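Local atomic coordinates of BH2602 protein (Bacillus halodurans, PDB entry 3NWZ), a protein that probably hydrolyses acyl-CoA thioesters, as a hotdog-fold protein of the thioesterase superfamily that binds coenzyme A. Residues 131-134 and 140-143. Sequence-based numbering, arbitrary orientation.
Sequences SIVH and IVVE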
ATOM      1  N   SER A 131      11.320   8.865   7.397  1.00 39.29           N
ATOM      2  CA  SER A 131      11.854  10.052   6.709  1.00 38.83           C
ATOM      3  C   SER A 131      10.841  10.661   5.715  1.00 42.28           C
ATOM      4  O   SER A 131      10.134   9.956   5.004  1.00 42.60           O
ATOM      5  CB  SER A 131      13.178   9.735   5.972  1.00 37.73           C
ATOM      6  OG  SER A 131      12.993   8.956   4.807  1.00 42.18           O
ATOM      7  N   ILE A 132      10.765  11.983   5.683  1.00 39.05           N
ATOM      8  CA  ILE A 132       9.855  12.655   4.776  1.00 40.26           C
ATOM      9  C   ILE A 132      10.295  12.431   3.323  1.00 42.00           C
ATOM     10  O   ILE A 132      11.497  12.505   2.990  1.00 43.00           O
ATOM     11  CB  ILE A 132       9.806  14.152   5.067  1.00 31.71           C
ATOM     12  CG1 ILE A 132       9.333  14.381   6.503  1.00 28.46           C
ATOM     13  CG2 ILE A 132       8.891  14.844   4.066  1.00 20.12           C
ATOM     14  CD1 ILE A 132       9.156  15.820   6.849  1.00 46.40           C
ATOM     15  N   VAL A 133       9.317  12.144   2.463  1.00 31.03           N
ATOM     16  CA  VAL A 133       9.589  11.874   1.065  1.00 40.25           C
ATOM     17  C   VAL A 133       9.094  13.049   0.268  1.00 50.10           C
ATOM     18  O   VAL A 133       9.555  13.313  -0.838  1.00 67.58           O
ATOM     19  CB  VAL A 133       8.848  10.599   0.621  1.00 38.40           C
ATOM     20  CG1 VAL A 133       9.109  10.326  -0.862  1.00 43.98           C
ATOM     21  CG2 VAL A 133       9.289   9.418   1.506  1.00 18.35           C
ATOM     22  N   HIS A 134       8.149  13.760   0.861  1.00 40.82           N
ATOM     23  CA  HIS A 134       7.538  14.918   0.236  1.00 46.36           C
ATOM     24  C   HIS A 134       6.793  15.715   1.297  1.00 44.38           C
ATOM     25  O   HIS A 134       6.199  15.137   2.221  1.00 52.98           O
ATOM     26  CB  HIS A 134       6.554  14.483  -0.853  1.00 60.31           C
ATOM     27  CG  HIS A 134       5.872  15.629  -1.532  1.00 74.69           C
ATOM     28  ND1 HIS A 134       6.570  16.640  -2.159  1.00 79.44           N
ATOM     29  CD2 HIS A 134       4.561  15.925  -1.685  1.00 80.00           C
ATOM     30  CE1 HIS A 134       5.716  17.509  -2.670  1.00 81.16           C
ATOM     31  NE2 HIS A 134       4.490  17.100  -2.396  1.00 80.64           N
ATOM     32  N   ILE A 140       1.329  15.041   3.406  1.00 35.96           N
ATOM     33  CA  ILE A 140       2.750  14.789   3.601  1.00 29.51           C
ATOM     34  C   ILE A 140       3.029  13.321   3.430  1.00 31.01           C
ATOM     35  O   ILE A 140       2.504  12.497   4.161  1.00 36.55           O
ATOM     36  CB  ILE A 140       3.244  15.232   5.002  1.00 26.03           C
ATOM     37  CG1 ILE A 140       3.311  16.758   5.086  1.00 37.31           C
ATOM     38  CG2 ILE A 140       4.627  14.663   5.269  1.00 14.62           C
ATOM     39  CD1 ILE A 140       3.696  17.265   6.446  1.00 46.71           C
ATOM     40  N   VAL A 141       3.859  13.011   2.438  1.00 26.83           N
ATOM     41  CA  VAL A 141       4.246  11.652   2.133  1.00 33.64           C
ATOM     42  C   VAL A 141       5.543  11.376   2.882  1.00 38.46           C
ATOM     43  O   VAL A 141       6.501  12.146   2.786  1.00 40.41           O
ATOM     44  CB  VAL A 141       4.451  11.505   0.629  1.00 36.76           C
ATOM     45  CG1 VAL A 141       4.945  10.099   0.287  1.00 41.57           C
ATOM     46  CG2 VAL A 141       3.131  11.820  -0.084  1.00 30.42           C
ATOM     47  N   VAL A 142       5.548  10.281   3.639  1.00 31.49           N
ATOM     48  CA  VAL A 142       6.689   9.883   4.440  1.00 32.98           C
ATOM     49  C   VAL A 142       6.963   8.408   4.176  1.00 46.53           C
ATOM     50  O   VAL A 142       6.127   7.717   3.609  1.00 48.67           O
ATOM     51  CB  VAL A 142       6.411  10.109   5.954  1.00 33.91           C
ATOM     52  CG1 VAL A 142       5.082   9.469   6.341  1.00 40.05           C
ATOM     53  CG2 VAL A 142       7.538   9.510   6.802  1.00 30.72           C
ATOM     54  N   GLU A 143       8.139   7.935   4.581  1.00 45.76           N
ATOM     55  CA  GLU A 143       8.527   6.550   4.366  1.00 32.32           C
ATOM     56  C   GLU A 143       9.279   6.054   5.584  1.00 36.16           C
ATOM     57  O   GLU A 143       9.908   6.843   6.280  1.00 39.79           O
ATOM     58  CB  GLU A 143       9.437   6.448   3.141  1.00 26.07           C
ATOM     59  CG  GLU A 143      10.896   6.862   3.420  1.00 37.14           C
ATOM     60  CD  GLU A 143      11.758   6.845   2.176  1.00 52.77           C
ATOM     61  OE1 GLU A 143      11.910   5.763   1.560  1.00 67.09           O
ATOM     62  OE2 GLU A 143      12.281   7.920   1.814  1.00 60.61           O
TER
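Glu143 reaches over the neighbouring strand between Ser131 and Val133. Its CG stands between its own backbone N and carbonyl carbon (chi1 79°), and the extended chain beyond brings OE2 to 3.2 Å from OG of Ser131. The same oxygen lies beside a methyl, CG2 of Val133, which also rests on CB of Glu143, at 3.4 Å, the two side chains crossing at about a right angle. With an alanine at this position the Ser131 hydroxyl would probably lose its carboxylate neighbour, and the CG2 methyl of Val133 part of its cover.

Beneath these side chains the backbones pair antiparallel. Ser131 N gives a fairly straight bond to Glu143 O (2.7 Å), and Glu143 N returns one to Ser131 O at 2.9 Å. One step on, Ile132 and Val142 form a non-hydrogen-bonded pair. The regular pattern then breaks: Val141 O accepts from both Val133 N (2.8 Å) and His134 N (3.0 Å), the two donors arriving from the same face of its carbonyl plane. Consistent with the extra residue, the chain turns a corner at Val133. Beside this double acceptor, CB of Val133 packs against CG1 of Val141 at 3.9 Å, while the return bond from Val141 N to His134 O is weak.

Farther out, Ile132, Ile140 and Val142 lie against helix 83-100 through Met97, Val98 and Met94. On the face of Glu143 and Val141 a second subunit closes in: its Met156 packs on Glu143 and also on Val133, and its His116 on Val141. Two residues of one strand facing a single residue of the next make a classic beta bulge, set here in the hairpin of strands 125-135 and 139-147 of the hotdog fold, and the turn end of that hairpin holds the coenzyme A-binding residues His134, Lys137, Gln138 and Arg139.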